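GH5 (Bacteroidetes bacterium AC2a, PDB 4YHE) is a family 5 glycoside hydrolase, a cellulase that probably cleaves beta-glucosidic bonds in cellulose-type polysaccharides. Local coordinates at residues Leu157-Leu162 with Glu205-Gly210; Asn22-His27 with Val58-Thr63. One frame throughout, in Å; residues are numbered along the deposited sequence.

Contact 1: residues Leu157-Leu162 with Glu205-Gly210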
loop_
_atom_site.group_PDB
_atom_site.type_symbol
_atom_site.label_atom_id
_atom_site.label_comp_id
_atom_site.label_asym_id
_atom_site.label_seq_id
_atom_site.Cartn_x
_atom_site.Cartn_y
_atom_site.Cartn_z
ATOM N N LEU A 157 -5.946 14.204 2.375
ATOM C CA LEU A 157 -5.893 13.075 3.330
ATOM C C LEU A 157 -6.849 11.959 2.868
ATOM O O LEU A 157 -8.055 12.168 2.782
ATOM C CB LEU A 157 -6.258 13.531 4.742
ATOM C CG LEU A 157 -6.312 12.454 5.844
ATOM C CD1 LEU A 157 -4.964 11.756 5.953
ATOM C CD2 LEU A 157 -6.719 13.027 7.180
ATOM N N VAL A 158 -6.276 10.787 2.571
ATOM C CA VAL A 158 -6.992 9.601 2.091
ATOM C C VAL A 158 -7.052 8.568 3.211
ATOM O O VAL A 158 -6.066 8.369 3.923
ATOM C CB VAL A 158 -6.245 8.963 0.896
ATOM C CG1 VAL A 158 -6.915 7.668 0.430
ATOM C CG2 VAL A 158 -6.083 9.928 -0.278
ATOM N N PHE A 159 -8.207 7.953 3.398
ATOM C CA PHE A 159 -8.331 6.838 4.319
ATOM C C PHE A 159 -8.331 5.540 3.506
ATOM O O PHE A 159 -9.103 5.411 2.546
ATOM C CB PHE A 159 -9.636 6.880 5.113
ATOM C CG PHE A 159 -9.751 8.011 6.098
ATOM C CD1 PHE A 159 -8.674 8.793 6.450
ATOM C CD2 PHE A 159 -10.972 8.263 6.700
ATOM C CE1 PHE A 159 -8.822 9.821 7.359
ATOM C CE2 PHE A 159 -11.135 9.287 7.623
ATOM C CZ PHE A 159 -10.054 10.069 7.951
ATOM N N GLU A 160 -7.494 4.584 3.908
ATOM C CA GLU A 160 -7.479 3.252 3.330
ATOM C C GLU A 160 -8.044 2.300 4.388
ATOM O O GLU A 160 -7.525 2.243 5.501
ATOM C CB GLU A 160 -6.065 2.902 2.932
ATOM C CG GLU A 160 -5.847 1.492 2.417
ATOM C CD GLU A 160 -4.365 1.232 2.213
ATOM O OE1 GLU A 160 -3.757 1.787 1.248
ATOM O OE2 GLU A 160 -3.811 0.502 3.064
ATOM N N THR A 161 -9.118 1.597 4.044
ATOM C CA THR A 161 -9.961 0.941 5.042
ATOM C C THR A 161 -9.261 -0.128 5.862
ATOM O O THR A 161 -9.506 -0.241 7.076
ATOM C CB THR A 161 -11.212 0.298 4.413
ATOM O OG1 THR A 161 -10.856 -0.561 3.327
ATOM C CG2 THR A 161 -12.136 1.359 3.898
ATOM N N LEU A 162 -8.472 -0.940 5.166
ATOM C CA LEU A 162 -7.843 -2.147 5.679
ATOM C C LEU A 162 -6.569 -2.356 4.876
ATOM O O LEU A 162 -6.371 -1.707 3.849
ATOM C CB LEU A 162 -8.737 -3.358 5.437
ATOM C CG LEU A 162 -10.166 -3.254 5.945
ATOM C CD1 LEU A 162 -10.998 -4.404 5.407
ATOM C CD2 LEU A 162 -10.122 -3.321 7.455
ATOM N N GLU A 205 -17.089 13.467 4.301
ATOM C CA GLU A 205 -18.187 13.293 3.354
ATOM C C GLU A 205 -17.728 13.037 1.946
ATOM O O GLU A 205 -18.345 12.253 1.245
ATOM C CB GLU A 205 -19.113 14.524 3.319
ATOM C CG GLU A 205 -20.295 14.429 2.331
ATOM C CD GLU A 205 -21.432 13.529 2.825
ATOM O OE1 GLU A 205 -21.164 12.675 3.706
ATOM O OE2 GLU A 205 -22.601 13.675 2.357
ATOM N N THR A 206 -16.693 13.737 1.517
ATOM C CA THR A 206 -16.216 13.649 0.149
ATOM C C THR A 206 -14.746 13.241 0.057
ATOM O O THR A 206 -14.109 13.457 -0.966
ATOM C CB THR A 206 -16.363 15.012 -0.517
ATOM O OG1 THR A 206 -15.657 15.958 0.277
ATOM C CG2 THR A 206 -17.828 15.400 -0.577
ATOM N N ARG A 207 -14.211 12.693 1.144
ATOM C CA ARG A 207 -12.841 12.182 1.173
ATOM C C ARG A 207 -12.733 10.968 0.239
ATOM O O ARG A 207 -13.666 10.152 0.175
ATOM C CB ARG A 207 -12.497 11.733 2.606
ATOM C CG ARG A 207 -11.067 11.244 2.790
ATOM C CD ARG A 207 -10.691 10.915 4.241
ATOM N NE ARG A 207 -11.125 11.875 5.256
ATOM C CZ ARG A 207 -10.745 13.148 5.358
ATOM N NH1 ARG A 207 -9.901 13.697 4.501
ATOM N NH2 ARG A 207 -11.232 13.897 6.344
ATOM N N TYR A 208 -11.614 10.849 -0.464
ATOM C CA TYR A 208 -11.282 9.605 -1.158
ATOM C C TYR A 208 -10.999 8.490 -0.178
ATOM O O TYR A 208 -10.270 8.681 0.786
ATOM C CB TYR A 208 -10.118 9.795 -2.077
ATOM C CG TYR A 208 -10.507 10.612 -3.268
ATOM C CD1 TYR A 208 -11.130 10.012 -4.355
ATOM C CD2 TYR A 208 -10.285 11.970 -3.307
ATOM C CE1 TYR A 208 -11.521 10.757 -5.453
ATOM C CE2 TYR A 208 -10.663 12.728 -4.406
ATOM C CZ TYR A 208 -11.294 12.111 -5.467
ATOM O OH TYR A 208 -11.661 12.817 -6.586
ATOM N N ILE A 209 -11.603 7.337 -0.421
ATOM C CA ILE A 209 -11.371 6.168 0.403
ATOM C C ILE A 209 -10.829 5.014 -0.444
ATOM O O ILE A 209 -11.466 4.615 -1.427
ATOM C CB ILE A 209 -12.645 5.706 1.076
ATOM C CG1 ILE A 209 -13.238 6.804 1.978
ATOM C CG2 ILE A 209 -12.388 4.431 1.867
ATOM C CD1 ILE A 209 -14.614 6.467 2.481
ATOM N N GLY A 210 -9.665 4.482 -0.057
ATOM C CA GLY A 210 -9.073 3.318 -0.721
ATOM C C GLY A 210 -9.618 2.041 -0.119
ATOM O O GLY A 210 -9.672 1.909 1.091
HETATM O O HOH W 1 -9.106 12.221 0.159
#
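Arg-207 lies across the ring of Phe-159. Its CD sits over the ring centre, 3.5 Å from the centroid, in a CH-pi contact. The guanidinium lies farther out, with Arg-207 CZ 4.5 Å from the same centroid, so the cation-pi contact is off-centre. Guanidinium and ring planes are 39° apart. The arginine chain is extended through CG and CD, then bends at chi3 (-44°). That bend brings Arg-207 NH1 to Leu-157 O at 2.9 Å, with the donor tilted out of the carbonyl plane. Leu-157 CD2 lies over one guanidinium face, offset toward its rim. Beyond the segments, Arg-207 NH2 hydrogen-bonds to Asp-153 O and Asn-204 OD1.

A water joins Leu-157 O to Tyr-208 N. Parallel strand pairing follows: Gly-210 N donates to Phe-159 O at 2.8 Å, and Thr-161 N to Gly-210 O at 3.0 Å, the latter nearly straight on to the carbonyl. These are adjacent strands of the TIM barrel. On the outer side, Thr-161 CG2 meets Ile-209 CG2 at 3.7 Å, while Thr-161 OG1 turns to Asn-190 of helix 181-199. Replacing Phe-159 with an alanine would probably open a gap under Arg-207 CD and NE, leaving that part of the chain without its aromatic face. The buried arginine charge is thus likely to be met mainly by neutral carbonyl and amide oxygens, while CD and NE lie over the phenylalanine face.

Contact 2: residues Asn22-His27 with Val58-Thr63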
loop_
_atom_site.group_PDB
_atom_site.type_symbol
_atom_site.label_atom_id
_atom_site.label_comp_id
_atom_site.label_asym_id
_atom_site.label_seq_id
_atom_site.Cartn_x
_atom_site.Cartn_y
_atom_site.Cartn_z
ATOM N N ASN A 22 7.220 -0.304 8.639
ATOM C CA ASN A 22 7.835 -0.850 9.855
ATOM C C ASN A 22 8.031 0.275 10.888
ATOM O O ASN A 22 9.065 0.353 11.573
ATOM C CB ASN A 22 9.170 -1.574 9.586
ATOM C CG ASN A 22 9.006 -2.957 8.960
ATOM O OD1 ASN A 22 7.955 -3.320 8.422
ATOM N ND2 ASN A 22 10.087 -3.738 9.007
ATOM N N GLN A 23 6.990 1.098 11.020
ATOM C CA GLN A 23 6.993 2.300 11.806
ATOM C C GLN A 23 5.753 2.351 12.725
ATOM O O GLN A 23 5.707 1.564 13.737
ATOM C CB GLN A 23 7.082 3.503 10.846
ATOM C CG GLN A 23 7.394 4.808 11.541
ATOM C CD GLN A 23 8.877 5.166 11.553
ATOM O OE1 GLN A 23 9.715 4.565 10.866
ATOM N NE2 GLN A 23 9.199 6.169 12.337
ATOM N N MET A 24 4.730 3.165 12.415
ATOM C CA MET A 24 3.493 3.130 13.202
ATOM C C MET A 24 2.774 1.781 13.100
ATOM O O MET A 24 1.890 1.499 13.898
ATOM C CB MET A 24 2.536 4.253 12.866
ATOM C CG MET A 24 3.059 5.650 13.116
ATOM S SD MET A 24 3.415 6.027 14.856
ATOM C CE MET A 24 1.741 6.352 15.411
ATOM N N ASP A 25 3.153 0.969 12.116
ATOM C CA ASP A 25 2.616 -0.380 11.955
ATOM C C ASP A 25 3.340 -1.458 12.797
ATOM O O ASP A 25 2.824 -2.568 12.928
ATOM C CB ASP A 25 2.622 -0.785 10.466
ATOM C CG ASP A 25 3.941 -0.408 9.733
ATOM O OD1 ASP A 25 4.447 0.737 9.888
ATOM O OD2 ASP A 25 4.446 -1.236 8.963
ATOM N N ALA A 26 4.525 -1.141 13.322
ATOM C CA ALA A 26 5.379 -2.104 14.003
ATOM C C ALA A 26 4.724 -2.474 15.339
ATOM O O ALA A 26 4.137 -1.620 16.009
ATOM C CB ALA A 26 6.737 -1.498 14.266
ATOM N N HIS A 27 4.829 -3.734 15.718
ATOM C CA HIS A 27 4.194 -4.193 16.932
ATOM C C HIS A 27 4.860 -5.452 17.445
ATOM O O HIS A 27 5.533 -6.165 16.719
ATOM C CB HIS A 27 2.746 -4.517 16.659
ATOM C CG HIS A 27 2.577 -5.611 15.651
ATOM N ND1 HIS A 27 2.369 -6.922 16.015
ATOM C CD2 HIS A 27 2.631 -5.598 14.298
ATOM C CE1 HIS A 27 2.294 -7.672 14.929
ATOM N NE2 HIS A 27 2.450 -6.894 13.873
ATOM N N VAL A 58 2.479 9.964 0.480
ATOM C CA VAL A 58 3.097 9.173 1.517
ATOM C C VAL A 58 2.022 8.342 2.173
ATOM O O VAL A 58 0.932 8.825 2.467
ATOM C CB VAL A 58 3.875 10.040 2.548
ATOM C CG1 VAL A 58 2.960 11.085 3.210
ATOM C CG2 VAL A 58 4.494 9.159 3.637
ATOM N N ARG A 59 2.316 7.068 2.390
ATOM C CA ARG A 59 1.402 6.223 3.127
ATOM C C ARG A 59 2.012 5.982 4.513
ATOM O O ARG A 59 3.201 5.640 4.653
ATOM C CB ARG A 59 1.149 4.924 2.375
ATOM C CG ARG A 59 0.274 3.870 3.054
ATOM C CD ARG A 59 -0.044 2.819 1.978
ATOM N NE ARG A 59 -0.842 1.652 2.354
ATOM C CZ ARG A 59 -0.373 0.483 2.798
ATOM N NH1 ARG A 59 0.913 0.300 3.035
ATOM N NH2 ARG A 59 -1.223 -0.524 3.030
ATOM N N ILE A 60 1.178 6.164 5.530
ATOM C CA ILE A 60 1.565 6.017 6.920
ATOM C C ILE A 60 0.735 4.860 7.466
ATOM O O ILE A 60 -0.374 5.071 7.929
ATOM C CB ILE A 60 1.319 7.297 7.704
ATOM C CG1 ILE A 60 2.189 8.434 7.139
ATOM C CG2 ILE A 60 1.682 7.136 9.166
ATOM C CD1 ILE A 60 1.718 9.814 7.549
ATOM N N PRO A 61 1.219 3.636 7.300
ATOM C CA PRO A 61 0.403 2.495 7.820
ATOM C C PRO A 61 0.385 2.589 9.345
ATOM O O PRO A 61 1.413 2.943 9.950
ATOM C CB PRO A 61 1.192 1.264 7.359
ATOM C CG PRO A 61 2.574 1.750 7.030
ATOM C CD PRO A 61 2.492 3.207 6.715
ATOM N N VAL A 62 -0.754 2.276 9.982
ATOM C CA VAL A 62 -0.831 2.383 11.417
ATOM C C VAL A 62 -1.448 1.106 11.947
ATOM O O VAL A 62 -2.496 0.709 11.471
ATOM C CB VAL A 62 -1.723 3.556 11.837
ATOM C CG1 VAL A 62 -1.837 3.583 13.357
ATOM C CG2 VAL A 62 -1.185 4.881 11.277
ATOM N N THR A 63 -0.799 0.501 12.928
ATOM C CA THR A 63 -1.371 -0.677 13.609
ATOM C C THR A 63 -1.984 -0.133 14.892
ATOM O O THR A 63 -1.309 0.601 15.624
ATOM C CB THR A 63 -0.288 -1.691 13.916
ATOM O OG1 THR A 63 0.215 -2.276 12.705
ATOM C CG2 THR A 63 -0.829 -2.825 14.848
HETATM O O HOH W 2 3.835 4.283 9.810
#
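Thr-63 bonds twice to the 22-27 loop. Its backbone N donates to Met-24 O at 3.0 Å, almost straight at the hydrogen (177°) but from above the carbonyl plane. Its hydroxyl OG1 donates to Asp-25 O at 2.6 Å. Chi1 (-68°) sets OG1 beside its own backbone N, where it reaches the carbonyl next along from the one that N uses. Next to this, the Asp-25 side chain crosses Pro-61 obliquely, with Asp-25 OD1 3.6 Å from Pro-61 CG. Met-24 CB packs on Pro-61 O at 3.4 Å and, more loosely, on Val-62 CG2. A water links Met-24 N to Pro-61 O.

Residues 23-26 form a type I beta turn, closed by Ala-26 N to Gln-23 O. It belongs to the loop after the first strand of the TIM barrel and here meets the residues that lead out of the second strand. Asp-25 also grips its own loop: OD2 accepts from Asn-22 N on the syn side, and Asp-25 OD1 accepts from Gln-23 N at 2.8 Å, from above the carboxylate plane. Farther out, Trp-331 of strand 327-332 touches Asp-25. Helix 78-93 receives the bent Met-24 chain through Trp-80, Arg-83 and Leu-87.

In the fold
From the N terminus, the chain runs along strand 16-20 into the 22-27 loop. Contact 2 then closes a span of 30 residues that includes helix 44-53, joining this loop to the residues that lead out of strand 57-60. The chain passes through strand 97-101 before contact 1 opens. Contact 1 closes a span of 42 residues holding helix 181-199 and pairs strand 157-160 with strand 209-212. The two contacts follow in series, neither nested nor crossed. Both reach the same closed barrel, and the centres of contact 1 and contact 2 are about 16 Å apart. They meet directly in a salt bridge from Arg-59 NH2 to Glu-160 OE2, which spans intervening strand 97-101.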